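Local coordinates for protein succinate-semialdehyde dehydrogenase (NAD(P)(+)) (Marinobacter aquaeolei, PDB 3RH9) that probably oxidises succinate semialdehyde to succinate, using NAD(+) or possibly NADP(+) as hydride acceptor, at residues N277-K282 and A311-K316; N315-G320 and I327-L332. All coordinates share one frame; numbering follows the deposited sequence.

Overall arrangement
Both interactions involve helix 303-316 and what follows it, about 22 Å from the centre of the chain in each case, their own centres about 11 Å apart. Both are partly buried. Interaction 1 sets this helix against helix 271-283 beside the seven-stranded sheet; it is small, 119 Å², and its contacts are between carbon atoms. Interaction 2 takes up the chain along the last part of that helix and beyond, burying 428 Å²; backbone hydrogen bonds and an aspartate join the segments, with apolar side chains beside them. They meet where Ile-279 CG2 lies 4.0 Å from the selenium atom SE of Met-317, so helix 271-283 packs against both the helix and its exit loop.

Interaction 1: N277-K282 and A311-K316; sequences NLIANK and AERVNK
The guanidinium group of Arg-313 forms salt bridges with two carboxylates from helix 271-283, Asp-276 at NH1 and Glu-272 at NH2, while the carbon part of the same side chain packs on Ile-279. There Ile-279 CG1 is 3.9 Å from Arg-313 CD, and the same CG1 is 4.0 Å from Arg-313 CB. With CG1 beside its own backbone N and anti to the carbonyl carbon (chi1 -60°), Ile-279 directs its longer branch at the facing helix. The tip of that branch passes the arginine stem to reach the next residue, CD1 lying 3.8 Å from Val-314 CG2, and these two side chains cross at about a right angle. The backbones stay well apart, the nearest pair of CA atoms being those of Ile-279 and Arg-313 at 7.6 Å, so side chains alone bridge the gap. Helix 271-283 joins the parallel neighbouring strands 262-265 and 295-299 in a beta-alpha-beta crossover, and helix 303-316 follows the second strand. Leu-310, touched by Ile-279, and Phe-283, touched by Val-314, extend the apolar seam between the helices. Arg-313 therefore serves two chemistries at once: its methylenes continue the hydrophobic surface, and its charged end is probably balanced by the two acids one and two turns before the contact on the partner helix.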
ATOM      1  N   ASN A 277     -20.520 -17.708 -20.671  1.00 18.17           N
ATOM      2  CA  ASN A 277     -19.667 -16.815 -19.914  1.00 18.22           C
ATOM      3  C   ASN A 277     -18.215 -16.854 -20.367  1.00 18.27           C
ATOM      4  O   ASN A 277     -17.548 -15.818 -20.467  1.00 17.27           O
ATOM      5  CB  ASN A 277     -19.773 -17.127 -18.432  1.00 17.58           C
ATOM      6  CG  ASN A 277     -20.899 -16.372 -17.772  1.00 18.42           C
ATOM      7  OD1 ASN A 277     -20.772 -15.180 -17.481  1.00 19.52           O
ATOM      8  ND2 ASN A 277     -22.013 -17.058 -17.531  1.00 17.88           N
ATOM      9  N   LEU A 278     -17.731 -18.056 -20.650  1.00 18.48           N
ATOM     10  CA  LEU A 278     -16.340 -18.232 -21.025  1.00 17.86           C
ATOM     11  C   LEU A 278     -16.044 -17.450 -22.293  1.00 18.66           C
ATOM     12  O   LEU A 278     -15.075 -16.685 -22.338  1.00 20.17           O
ATOM     13  CB  LEU A 278     -16.014 -19.704 -21.223  1.00 18.16           C
ATOM     14  CG  LEU A 278     -14.640 -20.157 -20.735  1.00 18.66           C
ATOM     15  CD1 LEU A 278     -14.250 -21.473 -21.394  1.00 16.38           C
ATOM     16  CD2 LEU A 278     -13.575 -19.090 -20.962  1.00 15.73           C
ATOM     17  N   ILE A 279     -16.891 -17.615 -23.309  1.00 18.03           N
ATOM     18  CA  ILE A 279     -16.703 -16.916 -24.580  1.00 17.61           C
ATOM     19  C   ILE A 279     -16.749 -15.398 -24.435  1.00 18.85           C
ATOM     20  O   ILE A 279     -16.037 -14.692 -25.141  1.00 21.38           O
ATOM     21  CB  ILE A 279     -17.720 -17.346 -25.642  1.00 18.10           C
ATOM     22  CG1 ILE A 279     -17.603 -18.843 -25.927  1.00 18.65           C
ATOM     23  CG2 ILE A 279     -17.501 -16.580 -26.909  1.00 17.90           C
ATOM     24  CD1 ILE A 279     -16.395 -19.227 -26.723  1.00 19.65           C
ATOM     25  N   ALA A 280     -17.565 -14.884 -23.520  1.00 18.41           N
ATOM     26  CA  ALA A 280     -17.634 -13.432 -23.324  1.00 19.39           C
ATOM     27  C   ALA A 280     -16.416 -12.882 -22.564  1.00 19.11           C
ATOM     28  O   ALA A 280     -15.936 -11.778 -22.834  1.00 19.75           O
ATOM     29  CB  ALA A 280     -18.936 -13.043 -22.627  1.00 18.72           C
ATOM     30  N   ASN A 281     -15.918 -13.664 -21.618  1.00 17.67           N
ATOM     31  CA  ASN A 281     -14.786 -13.252 -20.807  1.00 17.95           C
ATOM     32  C   ASN A 281     -13.478 -13.342 -21.597  1.00 19.24           C
ATOM     33  O   ASN A 281     -12.677 -12.399 -21.640  1.00 18.17           O
ATOM     34  CB  ASN A 281     -14.745 -14.120 -19.539  1.00 17.77           C
ATOM     35  CG  ASN A 281     -13.395 -14.095 -18.832  1.00 16.94           C
ATOM     36  OD1 ASN A 281     -13.297 -13.676 -17.681  1.00 16.40           O
ATOM     37  ND2 ASN A 281     -12.360 -14.578 -19.500  1.00 16.78           N
ATOM     38  N   LYS A 282     -13.290 -14.487 -22.246  1.00 18.96           N
ATOM     39  CA  LYS A 282     -12.029 -14.809 -22.899  1.00 19.39           C
ATOM     40  C   LYS A 282     -11.659 -13.940 -24.100  1.00 18.67           C
ATOM     41  O   LYS A 282     -10.486 -13.699 -24.346  1.00 18.63           O
ATOM     42  CB  LYS A 282     -12.018 -16.284 -23.325  1.00 17.59           C
ATOM     43  CG  LYS A 282     -10.740 -16.683 -24.038  1.00 18.03           C
ATOM     44  CD  LYS A 282      -9.512 -16.471 -23.158  1.00 16.77           C
ATOM     45  CE  LYS A 282      -8.242 -16.464 -23.984  1.00 16.96           C
ATOM     46  NZ  LYS A 282      -7.025 -16.845 -23.210  1.00 16.44           N
ATOM     47  N   ALA A 311     -16.332 -25.179 -28.858  1.00 28.19           N
ATOM     48  CA  ALA A 311     -15.953 -25.226 -30.266  1.00 26.29           C
ATOM     49  C   ALA A 311     -17.129 -24.793 -31.124  1.00 26.34           C
ATOM     50  O   ALA A 311     -16.955 -24.125 -32.141  1.00 25.91           O
ATOM     51  CB  ALA A 311     -15.505 -26.619 -30.645  1.00 25.13           C
ATOM     52  N   GLU A 312     -18.328 -25.174 -30.695  1.00 26.65           N
ATOM     53  CA  GLU A 312     -19.565 -24.760 -31.349  1.00 27.90           C
ATOM     54  C   GLU A 312     -19.717 -23.239 -31.459  1.00 28.18           C
ATOM     55  O   GLU A 312     -20.154 -22.725 -32.484  1.00 28.73           O
ATOM     56  CB  GLU A 312     -20.755 -25.327 -30.588  1.00 28.82           C
ATOM     57  CG  GLU A 312     -22.080 -25.019 -31.228  1.00 33.43           C
ATOM     58  CD  GLU A 312     -23.233 -25.586 -30.438  1.00 42.71           C
ATOM     59  OE1 GLU A 312     -23.642 -24.948 -29.433  1.00 42.07           O
ATOM     60  OE2 GLU A 312     -23.731 -26.675 -30.824  1.00 49.28           O
ATOM     61  N   ARG A 313     -19.371 -22.525 -30.391  1.00 28.13           N
ATOM     62  CA  ARG A 313     -19.503 -21.071 -30.356  1.00 28.15           C
ATOM     63  C   ARG A 313     -18.333 -20.385 -31.023  1.00 27.44           C
ATOM     64  O   ARG A 313     -18.498 -19.359 -31.685  1.00 28.35           O
ATOM     65  CB  ARG A 313     -19.617 -20.584 -28.917  1.00 25.63           C
ATOM     66  CG  ARG A 313     -20.816 -21.139 -28.223  1.00 27.81           C
ATOM     67  CD  ARG A 313     -20.728 -20.998 -26.733  1.00 25.86           C
ATOM     68  NE  ARG A 313     -21.497 -22.051 -26.082  1.00 27.56           N
ATOM     69  CZ  ARG A 313     -22.801 -21.990 -25.850  1.00 28.31           C
ATOM     70  NH1 ARG A 313     -23.491 -20.918 -26.214  1.00 29.57           N
ATOM     71  NH2 ARG A 313     -23.413 -23.000 -25.249  1.00 30.13           N
ATOM     72  N   VAL A 314     -17.151 -20.952 -30.836  1.00 24.38           N
ATOM     73  CA  VAL A 314     -15.951 -20.395 -31.427  1.00 27.07           C
ATOM     74  C   VAL A 314     -16.006 -20.389 -32.957  1.00 28.38           C
ATOM     75  O   VAL A 314     -15.570 -19.428 -33.604  1.00 29.11           O
ATOM     76  CB  VAL A 314     -14.686 -21.145 -30.955  1.00 27.18           C
ATOM     77  CG1 VAL A 314     -13.520 -20.893 -31.913  1.00 25.56           C
ATOM     78  CG2 VAL A 314     -14.322 -20.715 -29.553  1.00 25.95           C
ATOM     79  N   ASN A 315     -16.543 -21.452 -33.542  1.00 27.73           N
ATOM     80  CA  ASN A 315     -16.525 -21.566 -34.997  1.00 28.01           C
ATOM     81  C   ASN A 315     -17.437 -20.563 -35.687  1.00 27.20           C
ATOM     82  O   ASN A 315     -17.188 -20.167 -36.818  1.00 26.69           O
ATOM     83  CB  ASN A 315     -16.784 -23.005 -35.444  1.00 26.30           C
ATOM     84  CG  ASN A 315     -15.590 -23.912 -35.155  1.00 28.71           C
ATOM     85  OD1 ASN A 315     -14.429 -23.506 -35.331  1.00 27.14           O
ATOM     86  ND2 ASN A 315     -15.862 -25.132 -34.689  1.00 26.79           N
ATOM     87  N   LYS A 316     -18.467 -20.116 -34.982  1.00 28.13           N
ATOM     88  CA  LYS A 316     -19.338 -19.077 -35.517  1.00 28.39           C
ATOM     89  C   LYS A 316     -18.674 -17.708 -35.466  1.00 26.19           C
ATOM     90  O   LYS A 316     -19.065 -16.810 -36.184  1.00 27.51           O
ATOM     91  CB  LYS A 316     -20.679 -19.054 -34.775  1.00 29.66           C
ATOM     92  CG  LYS A 316     -21.339 -20.420 -34.690  1.00 31.33           C
ATOM     93  CD  LYS A 316     -22.492 -20.438 -33.701  1.00 34.67           C
ATOM     94  CE  LYS A 316     -23.376 -21.668 -33.936  1.00 36.25           C
ATOM     95  NZ  LYS A 316     -24.662 -21.617 -33.167  1.00 37.49           N
TER

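Interaction 2: N315-G320 and I327-L332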
ATOM      1  N   ASN A 315     -16.543 -21.452 -33.542  1.00 27.73           N
ATOM      2  CA  ASN A 315     -16.525 -21.566 -34.997  1.00 28.01           C
ATOM      3  C   ASN A 315     -17.437 -20.563 -35.687  1.00 27.20           C
ATOM      4  O   ASN A 315     -17.188 -20.167 -36.818  1.00 26.69           O
ATOM      5  CB  ASN A 315     -16.784 -23.005 -35.444  1.00 26.30           C
ATOM      6  CG  ASN A 315     -15.590 -23.912 -35.155  1.00 28.71           C
ATOM      7  OD1 ASN A 315     -14.429 -23.506 -35.331  1.00 27.14           O
ATOM      8  ND2 ASN A 315     -15.862 -25.132 -34.689  1.00 26.79           N
ATOM      9  N   LYS A 316     -18.467 -20.116 -34.982  1.00 28.13           N
ATOM     10  CA  LYS A 316     -19.338 -19.077 -35.517  1.00 28.39           C
ATOM     11  C   LYS A 316     -18.674 -17.708 -35.466  1.00 26.19           C
ATOM     12  O   LYS A 316     -19.065 -16.810 -36.184  1.00 27.51           O
ATOM     13  CB  LYS A 316     -20.679 -19.054 -34.775  1.00 29.66           C
ATOM     14  CG  LYS A 316     -21.339 -20.420 -34.690  1.00 31.33           C
ATOM     15  CD  LYS A 316     -22.492 -20.438 -33.701  1.00 34.67           C
ATOM     16  CE  LYS A 316     -23.376 -21.668 -33.936  1.00 36.25           C
ATOM     17  NZ  LYS A 316     -24.662 -21.617 -33.167  1.00 37.49           N
HETATM   18  N   MSE A 317     -17.662 -17.543 -34.624  1.00 27.84           N
HETATM   19  CA  MSE A 317     -17.020 -16.235 -34.498  1.00 27.75           C
HETATM   20  C   MSE A 317     -16.223 -15.818 -35.732  1.00 26.47           C
HETATM   21  O   MSE A 317     -15.862 -16.636 -36.567  1.00 27.79           O
HETATM   22  CB  MSE A 317     -16.132 -16.187 -33.267  1.00 27.45           C
HETATM   23  CG  MSE A 317     -16.877 -16.430 -31.983  1.00 30.01           C
HETATM   24 SE   MSE A 317     -15.669 -16.370 -30.448  1.00 47.46          SE
HETATM   25  CE  MSE A 317     -15.031 -14.535 -30.651  1.00 22.83           C
ATOM     26  N   THR A 318     -15.932 -14.535 -35.826  1.00 24.42           N
ATOM     27  CA  THR A 318     -15.335 -13.992 -37.020  1.00 23.23           C
ATOM     28  C   THR A 318     -14.209 -13.066 -36.626  1.00 22.56           C
ATOM     29  O   THR A 318     -14.338 -12.304 -35.677  1.00 23.80           O
ATOM     30  CB  THR A 318     -16.391 -13.226 -37.822  1.00 26.42           C
ATOM     31  OG1 THR A 318     -17.099 -12.323 -36.951  1.00 26.26           O
ATOM     32  CG2 THR A 318     -17.384 -14.210 -38.415  1.00 23.61           C
ATOM     33  N   VAL A 319     -13.098 -13.152 -37.346  1.00 22.04           N
ATOM     34  CA  VAL A 319     -11.936 -12.317 -37.092  1.00 20.02           C
ATOM     35  C   VAL A 319     -11.741 -11.393 -38.266  1.00 18.34           C
ATOM     36  O   VAL A 319     -11.912 -11.795 -39.397  1.00 19.84           O
ATOM     37  CB  VAL A 319     -10.661 -13.165 -37.011  1.00 20.31           C
ATOM     38  CG1 VAL A 319      -9.651 -12.545 -36.049  1.00 19.30           C
ATOM     39  CG2 VAL A 319     -11.000 -14.574 -36.605  1.00 21.67           C
ATOM     40  N   GLY A 320     -11.365 -10.157 -37.999  1.00 19.47           N
ATOM     41  CA  GLY A 320     -11.019  -9.241 -39.064  1.00 20.29           C
ATOM     42  C   GLY A 320     -10.742  -7.837 -38.564  1.00 22.07           C
ATOM     43  O   GLY A 320     -10.662  -7.604 -37.357  1.00 21.85           O
ATOM     44  N   ILE A 327     -17.559  -8.147 -37.137  1.00 27.80           N
ATOM     45  CA  ILE A 327     -16.306  -8.693 -36.637  1.00 26.86           C
ATOM     46  C   ILE A 327     -16.328  -8.850 -35.117  1.00 25.43           C
ATOM     47  O   ILE A 327     -16.452  -7.867 -34.386  1.00 25.73           O
ATOM     48  CB  ILE A 327     -15.120  -7.821 -37.048  1.00 24.87           C
ATOM     49  CG1 ILE A 327     -14.824  -8.026 -38.533  1.00 25.10           C
ATOM     50  CG2 ILE A 327     -13.909  -8.170 -36.223  1.00 22.34           C
ATOM     51  CD1 ILE A 327     -14.642  -9.478 -38.920  1.00 22.48           C
ATOM     52  N   ASP A 328     -16.204 -10.089 -34.650  1.00 24.09           N
ATOM     53  CA  ASP A 328     -16.202 -10.377 -33.216  1.00 23.90           C
ATOM     54  C   ASP A 328     -14.872 -10.112 -32.540  1.00 22.34           C
ATOM     55  O   ASP A 328     -14.831  -9.753 -31.374  1.00 22.88           O
ATOM     56  CB  ASP A 328     -16.605 -11.824 -32.958  1.00 25.05           C
ATOM     57  CG  ASP A 328     -17.938 -12.160 -33.566  1.00 27.38           C
ATOM     58  OD1 ASP A 328     -18.864 -11.324 -33.464  1.00 28.48           O
ATOM     59  OD2 ASP A 328     -18.053 -13.249 -34.159  1.00 29.38           O
ATOM     60  N   ILE A 329     -13.780 -10.306 -33.263  1.00 21.43           N
ATOM     61  CA  ILE A 329     -12.464 -10.048 -32.703  1.00 21.37           C
ATOM     62  C   ILE A 329     -11.516  -9.515 -33.763  1.00 20.64           C
ATOM     63  O   ILE A 329     -11.550  -9.955 -34.913  1.00 20.60           O
ATOM     64  CB  ILE A 329     -11.854 -11.311 -32.028  1.00 23.11           C
ATOM     65  CG1 ILE A 329     -10.411 -11.498 -32.485  1.00 22.27           C
ATOM     66  CG2 ILE A 329     -12.650 -12.575 -32.353  1.00 21.21           C
ATOM     67  CD1 ILE A 329      -9.822 -12.829 -32.096  1.00 22.93           C
ATOM     68  N   GLY A 330     -10.682  -8.553 -33.371  1.00 19.65           N
ATOM     69  CA  GLY A 330      -9.759  -7.908 -34.292  1.00 20.32           C
ATOM     70  C   GLY A 330      -8.340  -8.418 -34.130  1.00 18.59           C
ATOM     71  O   GLY A 330      -8.125  -9.421 -33.478  1.00 20.85           O
ATOM     72  N   PRO A 331      -7.358  -7.721 -34.700  1.00 17.10           N
ATOM     73  CA  PRO A 331      -6.014  -8.290 -34.617  1.00 16.77           C
ATOM     74  C   PRO A 331      -5.489  -8.176 -33.194  1.00 18.73           C
ATOM     75  O   PRO A 331      -6.134  -7.526 -32.361  1.00 19.06           O
ATOM     76  CB  PRO A 331      -5.187  -7.385 -35.533  1.00 17.85           C
ATOM     77  CG  PRO A 331      -6.133  -6.338 -36.067  1.00 18.83           C
ATOM     78  CD  PRO A 331      -7.342  -6.341 -35.198  1.00 17.53           C
ATOM     79  N   LEU A 332      -4.355  -8.822 -32.917  1.00 18.63           N
ATOM     80  CA  LEU A 332      -3.603  -8.609 -31.677  1.00 18.03           C
ATOM     81  C   LEU A 332      -2.756  -7.356 -31.856  1.00 17.20           C
ATOM     82  O   LEU A 332      -2.587  -6.889 -32.966  1.00 19.11           O
ATOM     83  CB  LEU A 332      -2.687  -9.796 -31.383  1.00 17.28           C
ATOM     84  CG  LEU A 332      -3.273 -11.197 -31.324  1.00 16.77           C
ATOM     85  CD1 LEU A 332      -2.164 -12.180 -31.031  1.00 15.68           C
ATOM     86  CD2 LEU A 332      -4.344 -11.271 -30.257  1.00 17.41           C
TER
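A single parallel-type bridge joins residues 318-320, in the loop after helix 303-316, to residues 328-330, in the loop leading to helix 335-350. Thr-318, Val-319 and Gly-320 face Asp-328, Ile-329 and Gly-330 in turn, although the end-to-end directions differ by 54°. The bridged pair is Val-319 and Ile-329, whose CA atoms are 5.0 Å apart. Ile-329 supplies both backbone bonds: its N donates to Thr-318 O at 3.2 Å, and its O accepts from Gly-320 N at 3.1 Å. Thr-318 O also takes a weak bond from Asp-328 N. The carboxylate of Asp-328 turns back to the other segment, CG lying beside its own backbone N (chi1 -56°), and OD2 receives a bent bond from Thr-318 N at 3.0 Å, the donor approaching from the anti side, 30° out of the carboxylate plane. Thr-318 OG1 gives its proton to Gly-326 O and weakly accepts from Asp-328 N. Among the apolar groups, the CE methyl of selenomethionine Met-317 meets Ile-329 CG2 at 3.5 Å, the side chains crossing nearly at right angles. Val-319 instead runs alongside Ile-329, CG1 to CG1 at 3.8 Å. Ile-327 CD1 lies over the Val-319 to Gly-320 link, 3.5 Å from Gly-320 N. Polar bonds thus set the register, while Met-317, reaching Phe-283, links the pairing to helix 271-283.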